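Local coordinates for flavin reductase (Uncultured bacterium, PDB 5CHO), which probably reduces FAD, as the flavin reductase partner that supplies reduced flavin to a two-component bacterial tryptophan halogenase, at residues 64-69 and 74-79; 103-108 and 141-146; 137-140 and 145-148. All coordinates share one frame; numbering follows the deposited sequence.

Contact 1. Residues 64-69 and 74-79; sequences NSFTSV and PLILVC. With FAD (flavin-adenine dinucleotide), chain I.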
loop_
_atom_site.group_PDB
_atom_site.type_symbol
_atom_site.label_atom_id
_atom_site.label_comp_id
_atom_site.label_asym_id
_atom_site.label_seq_id
_atom_site.Cartn_x
_atom_site.Cartn_y
_atom_site.Cartn_z
ATOM N N ASN A 64 0.315 3.844 6.976
ATOM C CA ASN A 64 1.040 3.648 5.723
ATOM C C ASN A 64 0.415 2.528 4.889
ATOM O O ASN A 64 0.938 2.159 3.836
ATOM C CB ASN A 64 2.526 3.360 5.995
ATOM C CG ASN A 64 2.786 1.926 6.437
ATOM O OD1 ASN A 64 1.911 1.256 6.988
ATOM N ND2 ASN A 64 4.012 1.458 6.217
ATOM N N SER A 65 -0.708 1.997 5.366
ATOM C CA SER A 65 -1.422 0.943 4.652
ATOM C C SER A 65 -2.356 1.526 3.593
ATOM O O SER A 65 -3.147 0.805 2.984
ATOM C CB SER A 65 -2.226 0.082 5.627
ATOM O OG SER A 65 -3.223 0.853 6.276
ATOM N N PHE A 66 -2.263 2.836 3.386
ATOM C CA PHE A 66 -3.091 3.517 2.403
ATOM C C PHE A 66 -2.765 3.021 0.998
ATOM O O PHE A 66 -1.598 2.911 0.627
ATOM C CB PHE A 66 -2.893 5.029 2.495
ATOM C CG PHE A 66 -3.614 5.803 1.423
ATOM C CD1 PHE A 66 -4.941 6.156 1.573
ATOM C CD2 PHE A 66 -2.957 6.177 0.266
ATOM C CE1 PHE A 66 -5.596 6.871 0.587
ATOM C CE2 PHE A 66 -3.604 6.889 -0.722
ATOM C CZ PHE A 66 -4.926 7.236 -0.564
ATOM N N THR A 67 -3.806 2.719 0.228
ATOM C CA THR A 67 -3.655 2.136 -1.104
ATOM C C THR A 67 -4.783 2.570 -2.035
ATOM O O THR A 67 -5.959 2.473 -1.690
ATOM C CB THR A 67 -3.606 0.594 -1.032
ATOM O OG1 THR A 67 -2.538 0.191 -0.163
ATOM C CG2 THR A 67 -3.379 -0.011 -2.411
ATOM N N SER A 68 -4.410 3.052 -3.216
ATOM C CA SER A 68 -5.385 3.378 -4.251
ATOM C C SER A 68 -5.962 2.091 -4.829
ATOM O O SER A 68 -5.213 1.189 -5.203
ATOM C CB SER A 68 -4.740 4.210 -5.357
ATOM O OG SER A 68 -3.534 3.614 -5.806
ATOM N N VAL A 69 -7.289 2.011 -4.910
ATOM C CA VAL A 69 -7.953 0.744 -5.214
ATOM C C VAL A 69 -8.682 0.740 -6.557
ATOM O O VAL A 69 -8.557 -0.209 -7.331
ATOM C CB VAL A 69 -8.978 0.377 -4.127
ATOM C CG1 VAL A 69 -9.751 -0.863 -4.537
ATOM C CG2 VAL A 69 -8.286 0.138 -2.801
ATOM N N PRO A 74 -14.338 5.817 -7.716
ATOM C CA PRO A 74 -13.090 6.215 -7.057
ATOM C C PRO A 74 -13.015 5.701 -5.616
ATOM O O PRO A 74 -13.726 6.207 -4.747
ATOM C CB PRO A 74 -13.149 7.742 -7.099
ATOM C CG PRO A 74 -14.599 8.053 -7.090
ATOM C CD PRO A 74 -15.269 6.949 -7.857
ATOM N N LEU A 75 -12.160 4.710 -5.382
ATOM C CA LEU A 75 -12.040 4.065 -4.080
ATOM C C LEU A 75 -10.595 4.034 -3.588
ATOM O O LEU A 75 -9.658 3.965 -4.385
ATOM C CB LEU A 75 -12.574 2.634 -4.142
ATOM C CG LEU A 75 -14.037 2.332 -4.483
ATOM C CD1 LEU A 75 -14.314 0.845 -4.461
ATOM C CD2 LEU A 75 -14.981 3.069 -3.548
ATOM N N ILE A 76 -10.424 4.100 -2.270
ATOM C CA ILE A 76 -9.132 3.837 -1.636
ATOM C C ILE A 76 -9.349 2.904 -0.454
ATOM O O ILE A 76 -10.491 2.646 -0.072
ATOM C CB ILE A 76 -8.429 5.131 -1.167
ATOM C CG1 ILE A 76 -9.272 5.889 -0.135
ATOM C CG2 ILE A 76 -8.139 6.031 -2.355
ATOM C CD1 ILE A 76 -8.944 5.556 1.311
ATOM N N LEU A 77 -8.268 2.380 0.117
ATOM C CA LEU A 77 -8.390 1.605 1.345
ATOM C C LEU A 77 -7.280 1.917 2.335
ATOM O O LEU A 77 -6.209 2.396 1.967
ATOM C CB LEU A 77 -8.419 0.102 1.035
ATOM C CG LEU A 77 -7.196 -0.661 0.521
ATOM C CD1 LEU A 77 -6.133 -0.879 1.601
ATOM C CD2 LEU A 77 -7.667 -1.993 -0.038
ATOM N N VAL A 78 -7.566 1.637 3.602
ATOM C CA VAL A 78 -6.577 1.663 4.668
ATOM C C VAL A 78 -6.830 0.468 5.568
ATOM O O VAL A 78 -7.972 0.030 5.704
ATOM C CB VAL A 78 -6.648 2.955 5.510
ATOM C CG1 VAL A 78 -6.267 4.174 4.677
ATOM C CG2 VAL A 78 -8.044 3.128 6.110
ATOM N N CYS A 79 -5.772 -0.065 6.173
ATOM C CA CYS A 79 -5.916 -1.171 7.113
ATOM C C CYS A 79 -5.694 -0.669 8.531
ATOM O O CYS A 79 -4.642 -0.112 8.842
ATOM C CB CYS A 79 -4.938 -2.296 6.787
ATOM S SG CYS A 79 -5.079 -2.908 5.097
HETATM P PA FAD I . -4.692 3.379 19.643
HETATM O O1A FAD I . -5.846 3.625 20.573
HETATM O O2A FAD I . -3.602 4.343 19.900
HETATM O O5B FAD I . -4.115 1.884 19.868
HETATM C C5B FAD I . -2.944 1.493 19.139
HETATM C C4B FAD I . -2.352 0.162 19.733
HETATM O O4B FAD I . -1.842 0.401 20.892
HETATM C C3B FAD I . -3.467 -0.854 19.948
HETATM O O3B FAD I . -3.049 -2.130 19.598
HETATM C C2B FAD I . -3.783 -0.788 21.441
HETATM O O2B FAD I . -4.085 -2.185 21.984
HETATM C C1B FAD I . -2.718 -0.348 22.009
HETATM N N9A FAD I . -3.061 0.576 23.027
HETATM C C8A FAD I . -3.053 1.929 22.949
HETATM N N7A FAD I . -3.455 2.418 24.149
HETATM C C5A FAD I . -3.713 1.365 24.965
HETATM C C6A FAD I . -4.153 1.287 26.278
HETATM N N6A FAD I . -4.491 2.279 27.288
HETATM N N1A FAD I . -4.328 0.078 26.861
HETATM C C2A FAD I . -4.079 -1.072 26.158
HETATM N N3A FAD I . -3.652 -1.000 24.858
HETATM C C4A FAD I . -3.469 0.223 24.268
HETATM N N1 FAD I . -1.603 1.366 12.483
HETATM C C2 FAD I . -2.705 0.726 11.764
HETATM O O2 FAD I . -3.651 0.234 12.389
HETATM N N3 FAD I . -2.684 0.658 10.307
HETATM C C4 FAD I . -1.586 1.221 9.591
HETATM O O4 FAD I . -1.576 1.168 8.442
HETATM C C4X FAD I . -0.463 1.873 10.339
HETATM N N5 FAD I . 0.649 2.442 9.643
HETATM C C5X FAD I . 1.753 3.097 10.388
HETATM C C6 FAD I . 2.860 3.667 9.692
HETATM C C7 FAD I . 3.902 4.276 10.405
HETATM C C7M FAD I . 4.926 4.783 9.344
HETATM C C8 FAD I . 3.838 4.323 11.800
HETATM C C8M FAD I . 5.060 5.033 12.474
HETATM C C9 FAD I . 2.747 3.763 12.477
HETATM C C9A FAD I . 1.702 3.144 11.777
HETATM N N10 FAD I . 0.573 2.566 12.502
HETATM C C10 FAD I . -0.504 1.930 11.768
HETATM C "C1'" FAD I . 0.502 2.603 13.992
HETATM C "C2'" FAD I . -0.570 3.610 14.453
HETATM O "O2'" FAD I . -0.292 4.860 13.901
HETATM C "C3'" FAD I . -0.532 3.680 15.961
HETATM O "O3'" FAD I . -0.895 2.440 16.487
HETATM C "C4'" FAD I . -1.497 4.751 16.477
HETATM O "O4'" FAD I . -1.244 4.984 17.803
HETATM C "C5'" FAD I . -2.954 4.266 16.321
HETATM O "O5'" FAD I . -3.843 5.262 16.812
HETATM P P FAD I . -5.312 4.823 17.331
HETATM O O1P FAD I . -5.855 5.892 18.243
HETATM O O2P FAD I . -6.249 4.608 16.135
HETATM O O3P FAD I . -5.165 3.480 18.130
#
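S65 reaches C79 because its OG sits between its own backbone N and carbonyl carbon (chi1 63°), while F66 carries its ring to I76 and V78 with CG anti to the backbone N (chi1 174°). The S65 hydroxyl receives the amide N-H of C79, OG to N 2.7 Å, and lies equally near flavin O4. Beyond it, 67-69 and 74-79 form an antiparallel hairpin. T67 and L77 are a hydrogen-bonded pair: L77 N meets T67 O at 2.9 Å, and T67 N returns a bond to L77 O. V69 N adds a third backbone bond, to L75 O. V69 CG2 meets L77 CD2 at 3.5 Å, the two side chains crossing at about a right angle, and L77 CD1 runs alongside T67 CB. On the other face, CE1 of F66 packs on I76 CD1 at 3.7 Å, and V78 CG1 comes in at the ring edge. F44 of the second subunit meets the F66 ring edge-to-face, and T67 OG1 is hydrogen-bonded to T67 OG1 of that subunit. At its open end the hairpin holds the isoalloxazine of FAD. Flavin N3 donates a nearly straight bond to C79 O (2.6 Å, 165°). N64 N donates to flavin N5 (3.0 Å). A weak bond runs from S65 N to flavin O4. S65 OG thus links the two chains just where both grip the cofactor. An N-H directed at N5 fits an oxidised flavin, whose N5 accepts; together with the contacts at O4, it would probably draw electron density toward the N5-O4 edge and favour reduction.

Contact 2. Residues 103-108 and 141-146; sequences ADQQHV and RGALAW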
loop_
_atom_site.group_PDB
_atom_site.type_symbol
_atom_site.label_atom_id
_atom_site.label_comp_id
_atom_site.label_asym_id
_atom_site.label_seq_id
_atom_site.Cartn_x
_atom_site.Cartn_y
_atom_site.Cartn_z
ATOM N N ALA A 103 8.140 15.192 3.475
ATOM C CA ALA A 103 9.317 14.733 4.204
ATOM C C ALA A 103 9.585 15.543 5.479
ATOM O O ALA A 103 10.151 15.018 6.440
ATOM C CB ALA A 103 10.533 14.777 3.287
ATOM N N ASP A 104 9.183 16.812 5.487
ATOM C CA ASP A 104 9.361 17.661 6.666
ATOM C C ASP A 104 8.193 17.542 7.648
ATOM O O ASP A 104 8.004 18.404 8.506
ATOM C CB ASP A 104 9.550 19.127 6.257
ATOM C CG ASP A 104 8.370 19.685 5.481
ATOM O OD1 ASP A 104 7.331 19.002 5.374
ATOM O OD2 ASP A 104 8.477 20.828 4.985
ATOM N N GLN A 105 7.426 16.463 7.523
ATOM C CA GLN A 105 6.287 16.210 8.402
ATOM C C GLN A 105 6.464 14.880 9.112
ATOM O O GLN A 105 5.496 14.260 9.552
ATOM C CB GLN A 105 4.985 16.210 7.607
ATOM C CG GLN A 105 4.643 17.541 6.987
ATOM C CD GLN A 105 3.351 17.492 6.203
ATOM O OE1 GLN A 105 3.164 16.628 5.347
ATOM N NE2 GLN A 105 2.437 18.399 6.513
ATOM N N GLN A 106 7.714 14.448 9.213
ATOM C CA GLN A 106 8.070 13.264 9.978
ATOM C C GLN A 106 7.540 13.346 11.404
ATOM O O GLN A 106 7.094 12.348 11.969
ATOM C CB GLN A 106 9.586 13.097 9.992
ATOM C CG GLN A 106 10.083 11.935 10.820
ATOM C CD GLN A 106 11.568 11.684 10.628
ATOM O OE1 GLN A 106 12.088 11.751 9.514
ATOM N NE2 GLN A 106 12.259 11.404 11.720
ATOM N N HIS A 107 7.598 14.544 11.979
ATOM C CA HIS A 107 7.196 14.732 13.363
ATOM C C HIS A 107 5.692 14.500 13.504
ATOM O O HIS A 107 5.228 14.024 14.538
ATOM C CB HIS A 107 7.590 16.130 13.865
ATOM C CG HIS A 107 6.932 17.258 13.136
ATOM N ND1 HIS A 107 7.277 17.624 11.852
ATOM C CD2 HIS A 107 5.971 18.129 13.526
ATOM C CE1 HIS A 107 6.542 18.654 11.476
ATOM N NE2 HIS A 107 5.741 18.982 12.476
ATOM N N VAL A 108 4.936 14.830 12.460
ATOM C CA VAL A 108 3.506 14.524 12.436
ATOM C C VAL A 108 3.257 13.014 12.421
ATOM O O VAL A 108 2.381 12.518 13.131
ATOM C CB VAL A 108 2.794 15.146 11.216
ATOM C CG1 VAL A 108 1.298 14.853 11.273
ATOM C CG2 VAL A 108 3.048 16.646 11.143
ATOM N N ARG A 141 -2.042 20.665 6.748
ATOM C CA ARG A 141 -1.433 21.656 5.876
ATOM C C ARG A 141 0.007 21.258 5.565
ATOM O O ARG A 141 0.706 20.718 6.422
ATOM C CB ARG A 141 -1.483 23.029 6.545
ATOM C CG ARG A 141 -2.896 23.508 6.792
ATOM C CD ARG A 141 -2.970 24.992 7.061
ATOM N NE ARG A 141 -4.349 25.401 7.307
ATOM C CZ ARG A 141 -5.227 25.694 6.353
ATOM N NH1 ARG A 141 -4.884 25.633 5.070
ATOM N NH2 ARG A 141 -6.462 26.048 6.683
ATOM N N GLY A 142 0.445 21.519 4.337
ATOM C CA GLY A 142 1.793 21.170 3.922
ATOM C C GLY A 142 1.897 19.758 3.380
ATOM O O GLY A 142 2.971 19.333 2.956
ATOM N N ALA A 143 0.787 19.024 3.402
ATOM C CA ALA A 143 0.757 17.662 2.872
ATOM C C ALA A 143 0.923 17.657 1.356
ATOM O O ALA A 143 0.637 18.652 0.688
ATOM C CB ALA A 143 -0.540 16.969 3.262
ATOM N N LEU A 144 1.388 16.533 0.822
ATOM C CA LEU A 144 1.503 16.343 -0.617
ATOM C C LEU A 144 0.131 16.231 -1.278
ATOM O O LEU A 144 -0.027 16.588 -2.443
ATOM C CB LEU A 144 2.341 15.100 -0.922
ATOM C CG LEU A 144 3.775 15.142 -0.380
ATOM C CD1 LEU A 144 4.542 13.894 -0.803
ATOM C CD2 LEU A 144 4.500 16.413 -0.800
ATOM N N ALA A 145 -0.852 15.729 -0.533
ATOM C CA ALA A 145 -2.201 15.546 -1.069
ATOM C C ALA A 145 -3.254 15.379 0.030
ATOM O O ALA A 145 -2.938 14.957 1.143
ATOM C CB ALA A 145 -2.229 14.343 -2.004
ATOM N N TRP A 146 -4.501 15.712 -0.299
ATOM C CA TRP A 146 -5.641 15.501 0.591
ATOM C C TRP A 146 -6.703 14.613 -0.051
ATOM O O TRP A 146 -6.932 14.679 -1.258
ATOM C CB TRP A 146 -6.291 16.833 0.984
ATOM C CG TRP A 146 -5.506 17.696 1.931
ATOM C CD1 TRP A 146 -4.463 17.321 2.728
ATOM C CD2 TRP A 146 -5.727 19.088 2.192
ATOM N NE1 TRP A 146 -4.018 18.396 3.463
ATOM C CE2 TRP A 146 -4.778 19.493 3.149
ATOM C CE3 TRP A 146 -6.634 20.030 1.703
ATOM C CZ2 TRP A 146 -4.713 20.800 3.627
ATOM C CZ3 TRP A 146 -6.567 21.322 2.175
ATOM C CH2 TRP A 146 -5.615 21.697 3.127
#
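Two irregular pieces of backbone face each other at Q105 and R141-A143, the CA of Q105 8.0 Å from the CA of A143. Q105 is the N-cap residue of helix 106-111, with a weak backbone bond from V108 N to its carbonyl O in the first turn. Opposite it, 141-144 is the turn leading into strand 145-157 of the split-barrel flavin reductase fold. G142 has a positive phi (88°), a left-handed conformation that suits glycine, and the chain bends there beside the glutamine. The side chain of Q105 makes the contact alone: CG is anti to the carbonyl carbon (chi1 -65°) and the chain is extended beyond it, which lays the amide against the peptide that joins G142 to A143. OE1 approaches A143 CA at 3.6 Å, though its hydrogen bond is to A102 N, which fixes how the amide is turned. R176 ties the two sides together independently, forming a salt bridge with D104 OD2 and a hydrogen bond with G142 O. The amide nitrogen, Q105 NE2, lies 3.5 Å from G142 C and 2.9 Å from R141 O, but its angle to that oxygen is too poor for a hydrogen bond.

Contact 3. Residues 137-140 and 145-148; sequences APLA and AWFE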
loop_
_atom_site.group_PDB
_atom_site.type_symbol
_atom_site.label_atom_id
_atom_site.label_comp_id
_atom_site.label_asym_id
_atom_site.label_seq_id
_atom_site.Cartn_x
_atom_site.Cartn_y
_atom_site.Cartn_z
ATOM N N ALA A 137 -13.315 16.458 8.379
ATOM C CA ALA A 137 -12.163 15.724 8.893
ATOM C C ALA A 137 -10.911 16.602 8.831
ATOM O O ALA A 137 -10.718 17.332 7.856
ATOM C CB ALA A 137 -11.949 14.442 8.108
ATOM N N PRO A 138 -10.057 16.543 9.867
ATOM C CA PRO A 138 -8.817 17.319 9.767
ATOM C C PRO A 138 -7.906 16.865 8.628
ATOM O O PRO A 138 -7.713 15.667 8.413
ATOM C CB PRO A 138 -8.144 17.091 11.125
ATOM C CG PRO A 138 -9.249 16.723 12.044
ATOM C CD PRO A 138 -10.244 15.974 11.213
ATOM N N LEU A 139 -7.357 17.840 7.911
ATOM C CA LEU A 139 -6.391 17.596 6.851
ATOM C C LEU A 139 -5.154 18.435 7.136
ATOM O O LEU A 139 -5.256 19.631 7.409
ATOM C CB LEU A 139 -6.990 17.940 5.484
ATOM C CG LEU A 139 -8.214 17.119 5.073
ATOM C CD1 LEU A 139 -8.912 17.754 3.882
ATOM C CD2 LEU A 139 -7.795 15.697 4.733
ATOM N N ALA A 140 -3.988 17.802 7.080
ATOM C CA ALA A 140 -2.743 18.460 7.454
ATOM C C ALA A 140 -2.236 19.408 6.370
ATOM O O ALA A 140 -2.032 19.008 5.223
ATOM C CB ALA A 140 -1.682 17.426 7.783
ATOM N N ALA A 145 -0.852 15.729 -0.533
ATOM C CA ALA A 145 -2.201 15.546 -1.069
ATOM C C ALA A 145 -3.254 15.379 0.030
ATOM O O ALA A 145 -2.938 14.957 1.143
ATOM C CB ALA A 145 -2.229 14.343 -2.004
ATOM N N TRP A 146 -4.501 15.712 -0.299
ATOM C CA TRP A 146 -5.641 15.501 0.591
ATOM C C TRP A 146 -6.703 14.613 -0.051
ATOM O O TRP A 146 -6.932 14.679 -1.258
ATOM C CB TRP A 146 -6.291 16.833 0.984
ATOM C CG TRP A 146 -5.506 17.696 1.931
ATOM C CD1 TRP A 146 -4.463 17.321 2.728
ATOM C CD2 TRP A 146 -5.727 19.088 2.192
ATOM N NE1 TRP A 146 -4.018 18.396 3.463
ATOM C CE2 TRP A 146 -4.778 19.493 3.149
ATOM C CE3 TRP A 146 -6.634 20.030 1.703
ATOM C CZ2 TRP A 146 -4.713 20.800 3.627
ATOM C CZ3 TRP A 146 -6.567 21.322 2.175
ATOM C CH2 TRP A 146 -5.615 21.697 3.127
ATOM N N PHE A 147 -7.338 13.776 0.767
ATOM C CA PHE A 147 -8.510 13.014 0.345
ATOM C C PHE A 147 -9.585 13.103 1.419
ATOM O O PHE A 147 -9.273 13.097 2.609
ATOM C CB PHE A 147 -8.196 11.533 0.103
ATOM C CG PHE A 147 -7.106 11.278 -0.898
ATOM C CD1 PHE A 147 -7.399 11.082 -2.242
ATOM C CD2 PHE A 147 -5.781 11.229 -0.490
ATOM C CE1 PHE A 147 -6.387 10.842 -3.159
ATOM C CE2 PHE A 147 -4.771 10.983 -1.398
ATOM C CZ PHE A 147 -5.073 10.794 -2.735
ATOM N N GLU A 148 -10.842 13.191 0.998
ATOM C CA GLU A 148 -11.969 12.942 1.894
ATOM C C GLU A 148 -12.724 11.735 1.376
ATOM O O GLU A 148 -12.908 11.581 0.169
ATOM C CB GLU A 148 -12.911 14.144 1.997
ATOM C CG GLU A 148 -12.296 15.387 2.602
ATOM C CD GLU A 148 -13.302 16.514 2.724
ATOM O OE1 GLU A 148 -13.983 16.591 3.769
ATOM O OE2 GLU A 148 -13.424 17.315 1.774
#
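One polar bond joins the segments: W146 NE1 donates to A140 O at 2.7 Å (158°). The oxygen lies in the plane of the indole, at its edge, whereas the nitrogen stands well above the plane of the A140 carbonyl. This pins the ring's rotation and satisfies the indole N-H. The second interaction is CH-pi. L139 CB sits 3.5 Å from the centroid of the W146 five-membered ring and only 8° off its normal, squarely over the face. W146 can present that face because its CG is anti to the carbonyl carbon (chi1 -72°), which swings the indole across to 138-140. Apolar packing adds L139 CD1, 3.8 Å from W146 CD2, above the ring rim beside CG and CE3. The other methyl, L139 CD2, is in van der Waals contact with a backbone carbonyl, 3.7 Å from F147 O. The carboxylate of E148 turns to other partners, OE1 to T135 OG1 and OE2 to T169 OG1. The segments run nearly antiparallel, yet their axes stay 7.7 Å apart and the link is made by side chains in place of backbone pairing. Strand 138-140 instead pairs with 129-131 through L139 and A130, while 145-148 lies in the main sheet between strands 95-100 and 160-172, with F147 packing on I40 of the second subunit.

In the fold
From the N terminus, contact 1 comes first and closes the short turn of the hairpin formed by strands 67-71 and 74-81, beside the flavin. Contact 2 opens only afterwards and spans 32 residues, bringing the start of helix 106-111 back to the turn before strand 145-157. Strands 129-131 and 138-140 lie within that span; contact 3 starts from the second of them and closes the short connection 141-144, ending on strand 145-157 as contact 2 does, with A145 and W146 common to both. Contacts 1 and 3 touch directly, F66 CZ lying 3.8 Å from F147 CE2, and both reach the second subunit. All three meet the large antiparallel sheet.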